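PDB 4MY0: GCN5-related N-acetyltransferase from Kribbella flavida, which probably transfers the acetyl group of acetyl-CoA to amino groups of aminoglycosides. Local coordinates for residues Arg294-Val304 with Ser373-Gly382. Numbering follows the deposited sequence.
Sequences RGFAPGAAAEV and SDRLLDTAFG
The F296 ring turns its edge to one face of F381 in an edge-to-face pair, centroids 5.4 Å apart and planes at 67°; F296 CE1 leads, 3.8 Å from F381 CE1. In what sequence assigns as a sterol carrier protein (SCP2) domain, helix 371-380 packs here on the start of strand 302-309 and the loop before it. CD of R294 lies over one face of F296, while A380 O sits at that ring's edge, 3.5 Å from F296 CD1. With CG anti to the backbone N (chi1 -163°), the extended R294 chain reaches F381, whose edge meets NE and whose CD1 lies over one guanidinium face. R294 NH2 is hydrogen-bonded to Y352 O, and the guanidinium also makes a cation-pi contact with Y352. An alanine in place of R294 would probably leave Y352 O without this donor and uncover the edge of F381 and one face of F296. The type II beta turn A297-A300 lies beside the C-terminal end of the helix, where A297 CB comes within 3.6 Å of T379 O. Farther on, A302 CB meets L376 CB at 3.9 Å. The V304 methyls divide between helix residues: CG2 touches L376 CB, and CG1 stands 3.9 Å from S373 CB.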
loop_
_atom_site.group_PDB
_atom_site.type_symbol
_atom_site.label_atom_id
_atom_site.label_comp_id
_atom_site.label_asym_id
_atom_site.label_seq_id
_atom_site.Cartn_x
_atom_site.Cartn_y
_atom_site.Cartn_z
ATOM N N ARG C 294 -32.118 -10.645 -33.940
ATOM C CA ARG C 294 -31.446 -9.400 -33.568
ATOM C C ARG C 294 -32.292 -8.174 -33.906
ATOM O O ARG C 294 -33.029 -8.178 -34.888
ATOM C CB ARG C 294 -30.097 -9.280 -34.293
ATOM C CG ARG C 294 -29.152 -8.238 -33.665
ATOM C CD ARG C 294 -27.888 -8.054 -34.481
ATOM N NE ARG C 294 -26.786 -7.423 -33.736
ATOM C CZ ARG C 294 -26.670 -6.107 -33.547
ATOM N NH1 ARG C 294 -27.598 -5.287 -34.028
ATOM N NH2 ARG C 294 -25.632 -5.601 -32.879
ATOM N N GLY C 295 -32.194 -7.124 -33.095
ATOM C CA GLY C 295 -32.739 -5.833 -33.501
ATOM C C GLY C 295 -31.678 -5.148 -34.344
ATOM O O GLY C 295 -30.486 -5.351 -34.107
ATOM N N PHE C 296 -32.089 -4.376 -35.343
ATOM C CA PHE C 296 -31.127 -3.639 -36.161
ATOM C C PHE C 296 -31.426 -2.148 -36.105
ATOM O O PHE C 296 -32.567 -1.757 -35.882
ATOM C CB PHE C 296 -31.143 -4.134 -37.612
ATOM C CG PHE C 296 -30.496 -5.477 -37.791
ATOM C CD1 PHE C 296 -29.139 -5.574 -38.065
ATOM C CD2 PHE C 296 -31.236 -6.647 -37.659
ATOM C CE1 PHE C 296 -28.530 -6.810 -38.207
ATOM C CE2 PHE C 296 -30.627 -7.892 -37.805
ATOM C CZ PHE C 296 -29.282 -7.971 -38.082
ATOM N N ALA C 297 -30.398 -1.331 -36.318
ATOM C CA ALA C 297 -30.504 0.122 -36.200
ATOM C C ALA C 297 -31.632 0.726 -37.039
ATOM O O ALA C 297 -31.759 0.431 -38.222
ATOM C CB ALA C 297 -29.171 0.778 -36.552
ATOM N N PRO C 298 -32.449 1.590 -36.417
ATOM C CA PRO C 298 -33.539 2.302 -37.092
ATOM C C PRO C 298 -33.030 2.994 -38.350
ATOM O O PRO C 298 -31.984 3.639 -38.304
ATOM C CB PRO C 298 -33.958 3.361 -36.063
ATOM C CG PRO C 298 -33.527 2.814 -34.748
ATOM C CD PRO C 298 -32.280 2.023 -35.018
ATOM N N GLY C 299 -33.740 2.841 -39.460
ATOM C CA GLY C 299 -33.362 3.514 -40.690
ATOM C C GLY C 299 -32.246 2.840 -41.469
ATOM O O GLY C 299 -32.062 3.114 -42.657
ATOM N N ALA C 300 -31.502 1.960 -40.807
ATOM C CA ALA C 300 -30.425 1.226 -41.466
ATOM C C ALA C 300 -30.948 0.296 -42.556
ATOM O O ALA C 300 -31.939 -0.410 -42.371
ATOM C CB ALA C 300 -29.603 0.440 -40.450
ATOM N N ALA C 301 -30.276 0.313 -43.700
ATOM C CA ALA C 301 -30.589 -0.597 -44.793
ATOM C C ALA C 301 -29.292 -1.180 -45.355
ATOM O O ALA C 301 -28.296 -0.462 -45.507
ATOM C CB ALA C 301 -31.360 0.121 -45.874
ATOM N N ALA C 302 -29.300 -2.477 -45.654
ATOM C CA ALA C 302 -28.099 -3.141 -46.148
ATOM C C ALA C 302 -28.417 -4.424 -46.892
ATOM O O ALA C 302 -29.180 -5.259 -46.409
ATOM C CB ALA C 302 -27.148 -3.431 -45.000
ATOM N N GLU C 303 -27.820 -4.570 -48.070
ATOM C CA GLU C 303 -27.849 -5.822 -48.818
ATOM C C GLU C 303 -26.398 -6.165 -49.115
ATOM O O GLU C 303 -25.759 -5.499 -49.928
ATOM C CB GLU C 303 -28.606 -5.654 -50.132
ATOM C CG GLU C 303 -30.013 -5.082 -49.989
ATOM C CD GLU C 303 -31.016 -6.082 -49.435
ATOM O OE1 GLU C 303 -32.140 -5.664 -49.083
ATOM O OE2 GLU C 303 -30.690 -7.285 -49.358
ATOM N N VAL C 304 -25.876 -7.193 -48.451
ATOM C CA VAL C 304 -24.450 -7.497 -48.492
ATOM C C VAL C 304 -24.244 -8.994 -48.376
ATOM O O VAL C 304 -24.883 -9.643 -47.546
ATOM C CB VAL C 304 -23.709 -6.860 -47.281
ATOM C CG1 VAL C 304 -22.253 -7.269 -47.272
ATOM C CG2 VAL C 304 -23.820 -5.349 -47.304
ATOM N N SER C 373 -19.132 -2.550 -48.867
ATOM C CA SER C 373 -19.810 -3.476 -47.963
ATOM C C SER C 373 -19.564 -3.077 -46.509
ATOM O O SER C 373 -20.469 -3.162 -45.675
ATOM C CB SER C 373 -19.340 -4.915 -48.197
ATOM O OG SER C 373 -19.716 -5.374 -49.482
ATOM N N ASP C 374 -18.338 -2.634 -46.220
ATOM C CA ASP C 374 -17.929 -2.248 -44.866
ATOM C C ASP C 374 -18.837 -1.185 -44.258
ATOM O O ASP C 374 -19.237 -1.281 -43.098
ATOM C CB ASP C 374 -16.486 -1.728 -44.867
ATOM C CG ASP C 374 -15.457 -2.843 -44.940
ATOM O OD1 ASP C 374 -14.292 -2.597 -44.551
ATOM O OD2 ASP C 374 -15.808 -3.961 -45.378
ATOM N N ARG C 375 -19.162 -0.172 -45.050
ATOM C CA ARG C 375 -20.007 0.919 -44.578
ATOM C C ARG C 375 -21.434 0.458 -44.281
ATOM O O ARG C 375 -22.007 0.837 -43.258
ATOM C CB ARG C 375 -20.004 2.075 -45.581
ATOM C CG ARG C 375 -18.765 2.945 -45.492
ATOM C CD ARG C 375 -18.884 4.197 -46.348
ATOM N NE ARG C 375 -18.709 3.906 -47.766
ATOM C CZ ARG C 375 -17.528 3.835 -48.372
ATOM N NH1 ARG C 375 -17.460 3.566 -49.670
ATOM N NH2 ARG C 375 -16.412 4.032 -47.681
ATOM N N LEU C 376 -21.998 -0.356 -45.170
ATOM C CA LEU C 376 -23.327 -0.933 -44.946
ATOM C C LEU C 376 -23.367 -1.777 -43.663
ATOM O O LEU C 376 -24.214 -1.568 -42.789
ATOM C CB LEU C 376 -23.769 -1.780 -46.149
ATOM C CG LEU C 376 -24.402 -1.123 -47.385
ATOM C CD1 LEU C 376 -24.611 0.383 -47.219
ATOM C CD2 LEU C 376 -23.591 -1.423 -48.633
ATOM N N LEU C 377 -22.445 -2.725 -43.549
ATOM C CA LEU C 377 -22.373 -3.565 -42.360
ATOM C C LEU C 377 -22.171 -2.755 -41.082
ATOM O O LEU C 377 -22.771 -3.057 -40.045
ATOM C CB LEU C 377 -21.254 -4.591 -42.505
ATOM C CG LEU C 377 -21.505 -5.685 -43.536
ATOM C CD1 LEU C 377 -20.238 -6.501 -43.748
ATOM C CD2 LEU C 377 -22.642 -6.570 -43.074
ATOM N N ASP C 378 -21.321 -1.733 -41.152
ATOM C CA ASP C 378 -21.026 -0.918 -39.974
ATOM C C ASP C 378 -22.296 -0.281 -39.392
ATOM O O ASP C 378 -22.564 -0.394 -38.192
ATOM C CB ASP C 378 -19.970 0.152 -40.301
ATOM C CG ASP C 378 -18.542 -0.283 -39.931
ATOM O OD1 ASP C 378 -18.336 -1.442 -39.504
ATOM O OD2 ASP C 378 -17.613 0.542 -40.075
ATOM N N THR C 379 -23.092 0.366 -40.239
ATOM C CA THR C 379 -24.318 1.016 -39.762
ATOM C C THR C 379 -25.432 0.030 -39.367
ATOM O O THR C 379 -26.121 0.237 -38.369
ATOM C CB THR C 379 -24.846 2.061 -40.766
ATOM O OG1 THR C 379 -25.040 1.447 -42.045
ATOM C CG2 THR C 379 -23.843 3.193 -40.905
ATOM N N ALA C 380 -25.596 -1.033 -40.149
ATOM C CA ALA C 380 -26.529 -2.114 -39.819
ATOM C C ALA C 380 -26.349 -2.627 -38.385
ATOM O O ALA C 380 -27.300 -2.669 -37.601
ATOM C CB ALA C 380 -26.363 -3.265 -40.803
ATOM N N PHE C 381 -25.124 -3.020 -38.051
ATOM C CA PHE C 381 -24.843 -3.570 -36.729
ATOM C C PHE C 381 -24.504 -2.480 -35.719
ATOM O O PHE C 381 -24.173 -2.764 -34.569
ATOM C CB PHE C 381 -23.715 -4.603 -36.809
ATOM C CG PHE C 381 -24.101 -5.870 -37.538
ATOM C CD1 PHE C 381 -24.713 -6.915 -36.859
ATOM C CD2 PHE C 381 -23.857 -6.010 -38.902
ATOM C CE1 PHE C 381 -25.068 -8.090 -37.530
ATOM C CE2 PHE C 381 -24.206 -7.178 -39.576
ATOM C CZ PHE C 381 -24.812 -8.220 -38.887
ATOM N N GLY C 382 -24.593 -1.229 -36.153
ATOM C CA GLY C 382 -24.311 -0.110 -35.273
ATOM C C GLY C 382 -25.349 0.079 -34.182
ATOM O O GLY C 382 -26.388 -0.580 -34.177
#